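Local structure of histidine kinase (Methanosarcina mazei, 3LI9) at residues M47-A58 with L77-D88; E141-F149 with V194-S202. The protein is a putative membrane sensor kinase, its extracellular part being described here, that probably transfers phosphate from ATP to a protein histidine in response to signals. All coordinates share one frame; numbering follows the deposited sequence.

How the contacts relate
Both contacts lie in the extracellular double Cache (PDC-fold) region, in series along the chain: contact 1 (47-58 with 77-88) closes before contact 2 (141-149 with 194-202) opens. Their centres are about 31 Å apart, and the nearest atoms about 12 Å. Both reach the same antiparallel sheet. Contact 1 ties the end of helix 13-48 and the start of helix 55-67 to strand 74-79 and the loop after it. Contact 2 lies near the centre of the chain. It joins the hairpin of strands 143-145 and 148-159 to the loop after strand 190-194, which belongs to the second sheet. Contact 1 thus lies within one subdomain, and contact 2 where the two meet.

Contact 1 of 2, residues M47-A58 with L77-D88; sequences MAEYGSQDREEA and LGYEPDAFDGRD
The turn between helices 13-48 and 55-67 packs here on strand 74-79 of the first sheet of this Cache domain, and on the loop that follows it. Phe84 and Arg55 carry most of the contact. The Phe84 ring enters between Tyr50, Arg55 and Ala58. Its CG lies anti to the backbone N (chi1 179°), which sends the ring toward the helix turn. Rim meets rim at Tyr50, with Tyr50 CE2 3.7 Å from Phe84 CZ. Arg55 CG passes Phe84 CE2 at 3.5 Å, and the Arg55 chain runs on, extended, to two carboxylates. Arg55 NE donates to Asp85 OD2 and NH2 to Asp85 OD1, a side-on grip with both bonds nearly straight (169° and 172°). The Asp85 carboxylate is tilted from the guanidinium plane, NE meeting OD2 from above the carboxylate plane. Arg55 NH2 also donates to Asp88 OD1 at 2.8 Å, on the anti side, in a more bent bond. The Asp88 carboxylate stands almost perpendicular to the guanidinium. Arg87 N reaches Asp85 OD1 from the face of the carboxylate opposite to NH2, closing an Asx turn. Asp88 OD2 in turn accepts from Asp82 N. On the strand side, Met47, a selenomethionine, lays CG 3.7 Å from Leu77 CD2. One water joins Met47 O to Tyr79 OH, and another joins Tyr50 O to Phe84 O. Outside the two segments, Arg55 NH1 bonds Gly101 O and His97 NE2, and Phe103 meets the Phe84 ring. The two carboxylates probably offset the cost of burying the guanidinium, and the bonds from NE and NH2 hold its plane.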
# COMPACT_ATOMS: atom_id res chain seq x y z
N MSE A 47 -18.29 -9.24 -7.13
CA MSE A 47 -18.16 -10.67 -6.92
C MSE A 47 -19.10 -11.21 -5.87
O MSE A 47 -19.52 -12.39 -5.99
CB MSE A 47 -16.77 -11.05 -6.56
CG MSE A 47 -15.73 -10.86 -7.67
SE MSE A 47 -16.24 -12.22 -9.17
CE MSE A 47 -16.75 -10.88 -10.01
N ALA A 48 -19.42 -10.43 -4.86
CA ALA A 48 -20.38 -10.83 -3.83
C ALA A 48 -21.76 -11.16 -4.44
O ALA A 48 -22.48 -11.96 -3.87
CB ALA A 48 -20.50 -9.78 -2.68
N GLU A 49 -22.11 -10.57 -5.56
CA GLU A 49 -23.39 -10.77 -6.24
C GLU A 49 -23.30 -11.65 -7.45
O GLU A 49 -24.27 -11.82 -8.17
CB GLU A 49 -24.02 -9.42 -6.64
CG GLU A 49 -24.32 -8.53 -5.41
CD GLU A 49 -25.47 -9.00 -4.58
OE1 GLU A 49 -26.30 -9.87 -5.01
OE2 GLU A 49 -25.58 -8.52 -3.44
N TYR A 50 -22.13 -12.16 -7.76
CA TYR A 50 -21.89 -12.92 -8.96
C TYR A 50 -22.30 -14.40 -8.85
O TYR A 50 -21.49 -15.31 -8.67
CB TYR A 50 -20.39 -12.89 -9.26
CG TYR A 50 -20.00 -13.30 -10.62
CD1 TYR A 50 -20.53 -12.67 -11.75
CD2 TYR A 50 -19.06 -14.34 -10.82
CE1 TYR A 50 -20.10 -13.05 -13.04
CE2 TYR A 50 -18.62 -14.66 -12.07
CZ TYR A 50 -19.14 -14.03 -13.17
OH TYR A 50 -18.67 -14.38 -14.41
N GLY A 51 -23.56 -14.65 -9.15
CA GLY A 51 -24.07 -16.05 -9.09
C GLY A 51 -23.85 -16.82 -10.38
O GLY A 51 -24.16 -18.00 -10.41
N SER A 52 -23.36 -16.16 -11.45
CA SER A 52 -23.09 -16.84 -12.71
C SER A 52 -21.99 -17.89 -12.58
O SER A 52 -21.92 -18.79 -13.40
CB SER A 52 -22.75 -15.87 -13.84
OG SER A 52 -23.94 -15.11 -14.12
N GLN A 53 -21.10 -17.65 -11.64
CA GLN A 53 -20.20 -18.69 -11.23
C GLN A 53 -19.35 -19.19 -12.41
O GLN A 53 -19.09 -20.36 -12.54
CB GLN A 53 -21.02 -19.83 -10.54
CG GLN A 53 -21.47 -19.36 -9.20
CD GLN A 53 -22.40 -20.34 -8.52
OE1 GLN A 53 -22.91 -20.05 -7.44
NE2 GLN A 53 -22.64 -21.51 -9.15
N ASP A 54 -18.87 -18.25 -13.24
CA ASP A 54 -18.15 -18.61 -14.49
C ASP A 54 -16.68 -18.21 -14.26
O ASP A 54 -16.37 -17.00 -14.16
CB ASP A 54 -18.78 -17.83 -15.66
CG ASP A 54 -18.15 -18.13 -17.01
OD1 ASP A 54 -16.94 -18.45 -17.08
OD2 ASP A 54 -18.79 -17.90 -18.10
N ARG A 55 -15.81 -19.21 -14.07
CA ARG A 55 -14.41 -18.86 -13.69
C ARG A 55 -13.70 -18.17 -14.79
O ARG A 55 -12.90 -17.20 -14.50
CB ARG A 55 -13.60 -20.13 -13.25
CG ARG A 55 -14.15 -20.66 -11.94
CD ARG A 55 -13.27 -21.87 -11.41
NE ARG A 55 -13.90 -22.45 -10.19
CZ ARG A 55 -13.22 -22.94 -9.15
NH1 ARG A 55 -11.88 -22.82 -9.09
NH2 ARG A 55 -13.88 -23.51 -8.12
N GLU A 56 -13.95 -18.55 -16.05
CA GLU A 56 -13.24 -17.90 -17.17
C GLU A 56 -13.67 -16.45 -17.32
O GLU A 56 -12.85 -15.58 -17.54
CB GLU A 56 -13.54 -18.58 -18.54
CG GLU A 56 -13.05 -20.03 -18.64
CD GLU A 56 -11.52 -20.13 -18.78
OE1 GLU A 56 -10.89 -19.13 -19.21
OE2 GLU A 56 -10.96 -21.22 -18.46
N GLU A 57 -14.95 -16.19 -17.07
CA GLU A 57 -15.42 -14.80 -17.17
C GLU A 57 -14.83 -13.96 -16.00
O GLU A 57 -14.47 -12.79 -16.20
CB GLU A 57 -16.96 -14.76 -17.10
CG GLU A 57 -17.50 -13.34 -17.16
CD GLU A 57 -18.99 -13.31 -17.48
OE1 GLU A 57 -19.76 -13.42 -16.55
OE2 GLU A 57 -19.35 -13.33 -18.65
N ALA A 58 -14.78 -14.52 -14.78
CA ALA A 58 -14.22 -13.78 -13.67
C ALA A 58 -12.71 -13.50 -13.92
O ALA A 58 -12.21 -12.40 -13.59
CB ALA A 58 -14.44 -14.49 -12.35
N LEU A 77 -8.48 -12.52 -7.16
CA LEU A 77 -9.59 -12.93 -6.32
C LEU A 77 -9.06 -14.19 -5.58
O LEU A 77 -8.23 -14.96 -6.15
CB LEU A 77 -10.75 -13.39 -7.23
CG LEU A 77 -11.36 -12.24 -8.05
CD1 LEU A 77 -12.33 -12.87 -9.10
CD2 LEU A 77 -12.11 -11.26 -7.16
N GLY A 78 -9.47 -14.36 -4.32
CA GLY A 78 -9.08 -15.61 -3.64
C GLY A 78 -10.31 -16.03 -2.82
O GLY A 78 -10.83 -15.25 -2.08
N TYR A 79 -10.80 -17.26 -3.03
CA TYR A 79 -12.02 -17.74 -2.35
C TYR A 79 -11.73 -18.89 -1.35
O TYR A 79 -10.77 -19.63 -1.48
CB TYR A 79 -12.98 -18.26 -3.37
CG TYR A 79 -13.71 -17.15 -4.10
CD1 TYR A 79 -13.11 -16.45 -5.15
CD2 TYR A 79 -15.04 -16.80 -3.73
CE1 TYR A 79 -13.84 -15.43 -5.83
CE2 TYR A 79 -15.75 -15.78 -4.41
CZ TYR A 79 -15.11 -15.12 -5.43
OH TYR A 79 -15.86 -14.16 -6.16
N GLU A 80 -12.58 -18.93 -0.34
CA GLU A 80 -12.65 -20.10 0.56
C GLU A 80 -13.03 -21.33 -0.22
O GLU A 80 -13.55 -21.32 -1.32
CB GLU A 80 -13.74 -19.81 1.62
CG GLU A 80 -13.46 -18.70 2.56
CD GLU A 80 -12.38 -19.07 3.57
OE1 GLU A 80 -12.70 -19.74 4.57
OE2 GLU A 80 -11.22 -18.67 3.39
N PRO A 81 -12.76 -22.50 0.35
CA PRO A 81 -13.10 -23.76 -0.32
C PRO A 81 -14.56 -23.82 -0.74
O PRO A 81 -15.45 -23.58 0.09
CB PRO A 81 -12.78 -24.80 0.79
CG PRO A 81 -11.65 -24.20 1.50
CD PRO A 81 -12.04 -22.70 1.60
N ASP A 82 -14.78 -24.07 -2.02
CA ASP A 82 -16.05 -24.21 -2.68
C ASP A 82 -16.96 -22.96 -2.66
O ASP A 82 -18.10 -23.04 -3.08
CB ASP A 82 -16.80 -25.41 -2.10
CG ASP A 82 -16.33 -26.71 -2.71
OD1 ASP A 82 -15.86 -26.73 -3.87
OD2 ASP A 82 -16.40 -27.73 -2.03
N ALA A 83 -16.38 -21.82 -2.29
CA ALA A 83 -17.18 -20.55 -2.05
C ALA A 83 -17.52 -19.77 -3.32
O ALA A 83 -18.44 -18.93 -3.32
CB ALA A 83 -16.62 -19.66 -0.93
N PHE A 84 -16.80 -20.01 -4.43
CA PHE A 84 -17.10 -19.32 -5.66
C PHE A 84 -18.25 -20.00 -6.39
O PHE A 84 -19.16 -19.33 -6.88
CB PHE A 84 -15.87 -19.32 -6.62
CG PHE A 84 -16.16 -18.63 -7.94
CD1 PHE A 84 -16.27 -17.20 -7.96
CD2 PHE A 84 -16.27 -19.33 -9.12
CE1 PHE A 84 -16.58 -16.55 -9.14
CE2 PHE A 84 -16.53 -18.71 -10.35
CZ PHE A 84 -16.65 -17.30 -10.35
N ASP A 85 -18.20 -21.35 -6.46
CA ASP A 85 -19.11 -22.09 -7.33
C ASP A 85 -19.43 -23.52 -6.90
O ASP A 85 -20.08 -24.22 -7.63
CB ASP A 85 -18.62 -22.08 -8.78
CG ASP A 85 -17.25 -22.83 -8.98
OD1 ASP A 85 -16.74 -23.44 -8.04
OD2 ASP A 85 -16.75 -22.87 -10.14
N GLY A 86 -18.97 -23.92 -5.73
CA GLY A 86 -19.21 -25.26 -5.19
C GLY A 86 -18.48 -26.34 -5.98
O GLY A 86 -18.77 -27.54 -5.78
N ARG A 87 -17.52 -25.96 -6.85
CA ARG A 87 -16.95 -26.94 -7.82
C ARG A 87 -15.40 -26.98 -7.87
O ARG A 87 -14.84 -27.24 -8.91
CB ARG A 87 -17.51 -26.69 -9.22
CG ARG A 87 -19.06 -27.01 -9.33
CD ARG A 87 -19.49 -27.24 -10.80
NE ARG A 87 -18.92 -26.26 -11.73
CZ ARG A 87 -18.01 -26.50 -12.70
NH1 ARG A 87 -17.53 -27.72 -12.92
NH2 ARG A 87 -17.56 -25.51 -13.46
N ASP A 88 -14.77 -26.79 -6.74
CA ASP A 88 -13.31 -26.77 -6.67
C ASP A 88 -12.78 -28.08 -7.21
O ASP A 88 -11.71 -28.15 -7.76
CB ASP A 88 -12.79 -26.57 -5.25
CG ASP A 88 -12.95 -25.15 -4.73
OD1 ASP A 88 -13.49 -24.30 -5.44
OD2 ASP A 88 -12.63 -24.91 -3.59
O HOH W 1 -18.34 -14.64 -6.10
O HOH W 2 -19.63 -16.65 -7.39

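Contact 2 of 2, residues E141-F149 with V194-S202; sequences EPYFYEGIF and VSNTGIFLS
Glu141 and Pro142, just ahead of a beta hairpin, meet the loop after strand 190-194 in a partly buried polar contact with an apolar flank. Glu141 OE1 takes most of the hydrogen bonds. Ser195 OG donates to Glu141 OE1 at 2.6 Å, on the syn side and 17° out of the carboxylate plane. Thr197 OG1 is modelled 2.4 Å from Glu141 OE1, too short for a normal bond, so the exact geometry there is doubtful. Thr197 N adds a weak bond to the same oxygen. On the other branch, Asn196 N bonds Glu141 OE2 weakly at 3.2 Å. The Glu141 chain bends at chi2 (-65°), and this turn carries the carboxylate to the loop. Residues Ser195 to Gly198 form a type I beta turn, and the one carboxylate faces two hydroxyls and, weakly, two backbone N-H groups of it. Ser195 OG is tied on its own side too, accepting from Ile199 N. Replacing Glu141 by an alanine would probably leave the Ser195 hydroxyl without its acceptor and the Thr197 hydroxyl freer to turn, with Ile199 N still holding Ser195 OG. In the double Cache fold this loop follows the first strand of the second sheet, while the hairpin belongs to the first. The apolar flank is close-packed. Pro142 CG presses on Leu201 CD2 at 3.5 Å, tighter than usual, and Pro142 CD lies equally near Ser195 CB. Leu201 CD2 also sits at the edge of the Phe149 ring, 3.7 Å from Phe149 CZ. Phe261 of strand 261-268 touches Glu141, Pro142 and Leu201, and Val176 of helix 174-180 meets Leu201.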
# COMPACT_ATOMS: atom_id res chain seq x y z
N GLU A 141 1.44 -3.64 4.67
CA GLU A 141 2.66 -2.85 4.73
C GLU A 141 3.39 -3.07 3.39
O GLU A 141 3.19 -4.11 2.80
CB GLU A 141 3.44 -3.30 5.97
CG GLU A 141 2.87 -2.44 7.21
CD GLU A 141 3.15 -0.89 7.09
OE1 GLU A 141 4.33 -0.60 7.33
OE2 GLU A 141 2.24 0.04 6.79
N PRO A 142 4.11 -2.06 2.90
CA PRO A 142 4.83 -2.23 1.63
C PRO A 142 5.84 -3.36 1.71
O PRO A 142 6.37 -3.70 2.81
CB PRO A 142 5.56 -0.90 1.45
CG PRO A 142 5.85 -0.47 2.98
CD PRO A 142 4.39 -0.72 3.45
N TYR A 143 6.10 -3.97 0.57
CA TYR A 143 6.99 -5.16 0.56
C TYR A 143 7.57 -5.32 -0.81
O TYR A 143 7.10 -4.75 -1.84
CB TYR A 143 6.21 -6.42 0.97
CG TYR A 143 5.06 -6.75 0.05
CD1 TYR A 143 5.23 -7.61 -1.07
CD2 TYR A 143 3.78 -6.18 0.30
CE1 TYR A 143 4.12 -7.88 -1.93
CE2 TYR A 143 2.68 -6.47 -0.51
CZ TYR A 143 2.88 -7.29 -1.63
OH TYR A 143 1.83 -7.60 -2.44
N PHE A 144 8.64 -6.11 -0.87
CA PHE A 144 9.14 -6.48 -2.19
C PHE A 144 8.64 -7.86 -2.59
O PHE A 144 8.54 -8.78 -1.75
CB PHE A 144 10.67 -6.57 -2.11
CG PHE A 144 11.35 -5.24 -2.04
CD1 PHE A 144 11.55 -4.54 -3.18
CD2 PHE A 144 11.72 -4.69 -0.81
CE1 PHE A 144 12.15 -3.25 -3.18
CE2 PHE A 144 12.34 -3.39 -0.80
CZ PHE A 144 12.54 -2.70 -1.99
N TYR A 145 8.33 -8.01 -3.90
CA TYR A 145 7.88 -9.31 -4.42
C TYR A 145 8.47 -9.44 -5.82
O TYR A 145 8.32 -8.54 -6.63
CB TYR A 145 6.38 -9.41 -4.43
CG TYR A 145 5.88 -10.67 -5.08
CD1 TYR A 145 5.91 -11.87 -4.39
CD2 TYR A 145 5.41 -10.65 -6.37
CE1 TYR A 145 5.44 -13.03 -4.98
CE2 TYR A 145 4.92 -11.83 -6.99
CZ TYR A 145 4.94 -12.99 -6.26
OH TYR A 145 4.48 -14.13 -6.85
N GLU A 146 9.28 -10.50 -6.01
CA GLU A 146 9.96 -10.68 -7.32
C GLU A 146 10.60 -9.39 -7.80
O GLU A 146 10.58 -9.01 -9.01
CB GLU A 146 8.99 -11.44 -8.34
CG GLU A 146 8.55 -12.79 -7.72
CD GLU A 146 7.58 -13.66 -8.55
OE1 GLU A 146 7.21 -14.81 -8.09
OE2 GLU A 146 7.21 -13.18 -9.63
N GLY A 147 11.29 -8.69 -6.86
CA GLY A 147 12.07 -7.51 -7.22
C GLY A 147 11.28 -6.20 -7.28
O GLY A 147 11.86 -5.19 -7.50
N ILE A 148 9.96 -6.25 -7.12
CA ILE A 148 9.16 -5.04 -7.24
C ILE A 148 8.59 -4.59 -5.87
O ILE A 148 8.00 -5.38 -5.22
CB ILE A 148 8.04 -5.28 -8.22
CG1 ILE A 148 8.72 -5.60 -9.59
CG2 ILE A 148 7.15 -3.99 -8.36
CD1 ILE A 148 7.81 -6.15 -10.56
N PHE A 149 8.82 -3.32 -5.53
CA PHE A 149 8.33 -2.68 -4.29
C PHE A 149 6.86 -2.33 -4.52
O PHE A 149 6.53 -1.66 -5.50
CB PHE A 149 9.14 -1.40 -4.07
CG PHE A 149 8.98 -0.87 -2.62
CD1 PHE A 149 8.98 -1.73 -1.54
CD2 PHE A 149 8.75 0.46 -2.44
CE1 PHE A 149 8.83 -1.21 -0.21
CE2 PHE A 149 8.59 0.99 -1.18
CZ PHE A 149 8.58 0.17 -0.10
N VAL A 194 6.66 7.59 4.34
CA VAL A 194 6.83 6.34 5.09
C VAL A 194 5.52 5.58 5.21
O VAL A 194 4.43 6.20 5.09
CB VAL A 194 7.46 6.54 6.52
CG1 VAL A 194 8.88 7.23 6.39
CG2 VAL A 194 6.56 7.41 7.40
N SER A 195 5.62 4.30 5.50
CA SER A 195 4.42 3.52 5.74
C SER A 195 3.92 3.76 7.23
O SER A 195 4.55 4.51 8.00
CB SER A 195 4.72 2.04 5.55
OG SER A 195 5.56 1.61 6.62
N ASN A 196 2.84 3.08 7.58
CA ASN A 196 2.27 3.25 8.90
C ASN A 196 3.28 2.79 10.00
O ASN A 196 3.33 3.37 11.09
CB ASN A 196 1.00 2.42 9.04
CG ASN A 196 0.34 2.64 10.40
OD1 ASN A 196 -0.05 3.78 10.73
ND2 ASN A 196 0.25 1.61 11.14
N THR A 197 4.11 1.81 9.67
CA THR A 197 5.14 1.37 10.66
C THR A 197 6.46 2.08 10.42
O THR A 197 7.47 1.69 10.99
CB THR A 197 5.35 -0.16 10.63
OG1 THR A 197 5.77 -0.59 9.30
CG2 THR A 197 4.04 -0.90 11.02
N GLY A 198 6.47 3.16 9.64
CA GLY A 198 7.62 4.02 9.55
C GLY A 198 8.65 3.56 8.52
O GLY A 198 9.72 4.18 8.45
N ILE A 199 8.30 2.58 7.68
CA ILE A 199 9.28 2.13 6.65
C ILE A 199 9.37 3.13 5.50
O ILE A 199 8.32 3.59 4.97
CB ILE A 199 8.81 0.82 6.04
CG1 ILE A 199 8.70 -0.27 7.12
CG2 ILE A 199 9.78 0.37 4.95
CD1 ILE A 199 10.11 -0.68 7.70
N PHE A 200 10.59 3.47 5.08
CA PHE A 200 10.72 4.39 3.97
C PHE A 200 10.09 3.88 2.72
O PHE A 200 10.39 2.77 2.28
CB PHE A 200 12.24 4.73 3.67
CG PHE A 200 12.87 5.60 4.74
CD1 PHE A 200 12.88 6.98 4.61
CD2 PHE A 200 13.48 5.00 5.84
CE1 PHE A 200 13.43 7.86 5.59
CE2 PHE A 200 14.05 5.85 6.87
CZ PHE A 200 14.00 7.25 6.74
N LEU A 201 9.28 4.74 2.09
CA LEU A 201 8.77 4.38 0.76
C LEU A 201 9.60 5.14 -0.33
O LEU A 201 9.40 4.92 -1.54
CB LEU A 201 7.33 4.86 0.58
CG LEU A 201 6.46 4.18 1.70
CD1 LEU A 201 5.03 4.52 1.52
CD2 LEU A 201 6.69 2.68 1.82
N SER A 202 10.42 6.12 0.12
CA SER A 202 11.22 6.94 -0.82
C SER A 202 12.37 7.51 0.00
O SER A 202 12.29 7.56 1.24
CB SER A 202 10.44 8.14 -1.39
OG SER A 202 10.00 9.05 -0.38